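Local coordinates for protein fanconi-associated nuclease 1 homolog (Pseudomonas aeruginosa, PDB 5Y7Q) that belongs to the FAN1 family of nucleases, being a bacterial homolog, pFAN1, with HTH, SAP and VRR-NUC domains, and is bound here to nucleic acid, at residues E371-D376 / P568-Y573. Numbering follows the deposited sequence.
Sequences EIDRLD and PVAVCY
Arg374 is brought face to face with Tyr573 by its torsions: CG of Arg374 sits between its own backbone N and carbonyl carbon (chi1 72°), and a bend at chi3 (-87°) lays the guanidinium over the phenol ring. The two planes are parallel within 1° and their centres 3.8 Å apart, a stacked cation-pi pair in which Arg374 NH2 comes 3.4 Å from Tyr573 CE2, toward the rim of the ring. Asp376 grips the same guanidinium side-on: NE donates to OD2 and NH1 to OD1, the latter a 3.2 Å salt bridge, both oxygens in the guanidinium plane and met on their syn sides, the nitrogens tilted somewhat out of the carboxylate plane. At the edge of the phenol, Ile372 CD1 meets Tyr573 OH.

Beneath these side chains, strands 374-380 and 569-577 run parallel. Val571 N donates to Asp373 O (3.1 Å), Leu375 N to Val571 O (2.8 Å) and Tyr573 N to Leu375 O (3.1 Å). Strand 374-380 is an outermost strand of the five-stranded mixed sheet to which VRR-NUC segment 568-573 contributes. Stacked on an aromatic ring and held by a carboxylate, the guanidinium is probably restrained in tilt and rotation, its charge partly balanced by Asp376.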
loop_
_atom_site.group_PDB
_atom_site.type_symbol
_atom_site.label_atom_id
_atom_site.label_comp_id
_atom_site.label_asym_id
_atom_site.label_seq_id
_atom_site.Cartn_x
_atom_site.Cartn_y
_atom_site.Cartn_z
ATOM N N GLU A 371 -7.881 -18.304 29.379
ATOM C CA GLU A 371 -9.327 -18.434 29.522
ATOM C C GLU A 371 -10.064 -17.227 28.956
ATOM O O GLU A 371 -10.503 -16.355 29.714
ATOM C CB GLU A 371 -9.686 -18.675 30.991
ATOM C CG GLU A 371 -8.832 -19.777 31.616
ATOM C CD GLU A 371 -9.450 -20.400 32.854
ATOM O OE1 GLU A 371 -10.656 -20.185 33.098
ATOM O OE2 GLU A 371 -8.720 -21.114 33.577
ATOM N N ILE A 372 -10.136 -17.136 27.624
ATOM C CA ILE A 372 -10.830 -16.027 26.983
ATOM C C ILE A 372 -12.217 -15.883 27.582
ATOM O O ILE A 372 -12.944 -16.866 27.768
ATOM C CB ILE A 372 -10.915 -16.232 25.458
ATOM C CG1 ILE A 372 -11.500 -17.614 25.127
ATOM C CG2 ILE A 372 -9.550 -16.013 24.799
ATOM C CD1 ILE A 372 -11.253 -18.080 23.700
ATOM N N ASP A 373 -12.605 -14.645 27.852
ATOM C CA ASP A 373 -13.851 -14.391 28.557
ATOM C C ASP A 373 -14.937 -14.326 27.495
ATOM O O ASP A 373 -15.092 -13.321 26.805
ATOM C CB ASP A 373 -13.732 -13.093 29.345
ATOM C CG ASP A 373 -15.067 -12.510 29.711
ATOM O OD1 ASP A 373 -15.951 -13.269 30.171
ATOM O OD2 ASP A 373 -15.225 -11.284 29.538
ATOM N N ARG A 374 -15.736 -15.379 27.401
ATOM C CA ARG A 374 -16.536 -15.602 26.215
ATOM C C ARG A 374 -18.011 -15.519 26.535
ATOM O O ARG A 374 -18.444 -15.762 27.658
ATOM C CB ARG A 374 -16.231 -16.946 25.561
ATOM C CG ARG A 374 -16.712 -18.172 26.285
ATOM C CD ARG A 374 -16.253 -19.411 25.520
ATOM N NE ARG A 374 -17.171 -19.825 24.452
ATOM C CZ ARG A 374 -16.785 -20.381 23.298
ATOM N NH1 ARG A 374 -17.691 -20.742 22.389
ATOM N NH2 ARG A 374 -15.490 -20.556 23.040
ATOM N N LEU A 375 -18.767 -15.141 25.523
ATOM C CA LEU A 375 -20.191 -14.904 25.637
ATOM C C LEU A 375 -20.832 -15.569 24.433
ATOM O O LEU A 375 -20.587 -15.159 23.295
ATOM C CB LEU A 375 -20.481 -13.407 25.678
ATOM C CG LEU A 375 -21.906 -12.955 25.373
ATOM C CD1 LEU A 375 -22.887 -13.159 26.568
ATOM C CD2 LEU A 375 -21.869 -11.510 24.887
ATOM N N ASP A 376 -21.644 -16.592 24.680
ATOM C CA ASP A 376 -22.287 -17.333 23.609
ATOM C C ASP A 376 -23.630 -16.693 23.279
ATOM O O ASP A 376 -24.356 -16.244 24.171
ATOM C CB ASP A 376 -22.444 -18.805 23.998
ATOM C CG ASP A 376 -21.104 -19.564 23.995
ATOM O OD1 ASP A 376 -20.801 -20.272 23.003
ATOM O OD2 ASP A 376 -20.343 -19.454 24.981
ATOM N N PRO A 568 -11.957 -4.225 29.896
ATOM C CA PRO A 568 -13.180 -4.958 29.558
ATOM C C PRO A 568 -13.252 -5.420 28.106
ATOM O O PRO A 568 -13.807 -4.725 27.257
ATOM C CB PRO A 568 -14.275 -3.937 29.875
ATOM C CG PRO A 568 -13.610 -2.632 29.640
ATOM C CD PRO A 568 -12.216 -2.806 30.157
ATOM N N VAL A 569 -12.684 -6.578 27.799
ATOM C CA VAL A 569 -12.873 -7.247 26.521
ATOM C C VAL A 569 -13.683 -8.518 26.722
ATOM O O VAL A 569 -13.664 -9.142 27.790
ATOM C CB VAL A 569 -11.525 -7.599 25.884
ATOM C CG1 VAL A 569 -10.807 -6.353 25.436
ATOM C CG2 VAL A 569 -10.691 -8.384 26.901
ATOM N N ALA A 570 -14.387 -8.912 25.671
ATOM C CA ALA A 570 -15.087 -10.190 25.642
ATOM C C ALA A 570 -15.114 -10.686 24.204
ATOM O O ALA A 570 -15.049 -9.887 23.264
ATOM C CB ALA A 570 -16.514 -10.067 26.182
ATOM N N VAL A 571 -15.191 -12.006 24.035
ATOM C CA VAL A 571 -15.309 -12.621 22.713
ATOM C C VAL A 571 -16.682 -13.261 22.619
ATOM O O VAL A 571 -17.114 -13.960 23.542
ATOM C CB VAL A 571 -14.199 -13.655 22.436
ATOM C CG1 VAL A 571 -14.398 -14.288 21.068
ATOM C CG2 VAL A 571 -12.854 -12.986 22.476
ATOM N N CYS A 572 -17.363 -13.022 21.511
ATOM C CA CYS A 572 -18.736 -13.466 21.330
ATOM C C CYS A 572 -18.818 -14.485 20.200
ATOM O O CYS A 572 -18.559 -14.155 19.039
ATOM C CB CYS A 572 -19.624 -12.266 21.047
ATOM S SG CYS A 572 -21.180 -12.703 20.353
ATOM N N TYR A 573 -19.192 -15.711 20.537
ATOM C CA TYR A 573 -19.317 -16.793 19.570
ATOM C C TYR A 573 -20.793 -17.011 19.238
ATOM O O TYR A 573 -21.607 -17.244 20.138
ATOM C CB TYR A 573 -18.697 -18.073 20.130
ATOM C CG TYR A 573 -17.197 -18.008 20.361
ATOM C CD1 TYR A 573 -16.303 -18.479 19.393
ATOM C CD2 TYR A 573 -16.669 -17.499 21.546
ATOM C CE1 TYR A 573 -14.927 -18.444 19.591
ATOM C CE2 TYR A 573 -15.286 -17.460 21.756
ATOM C CZ TYR A 573 -14.423 -17.930 20.769
ATOM O OH TYR A 573 -13.059 -17.906 20.950
#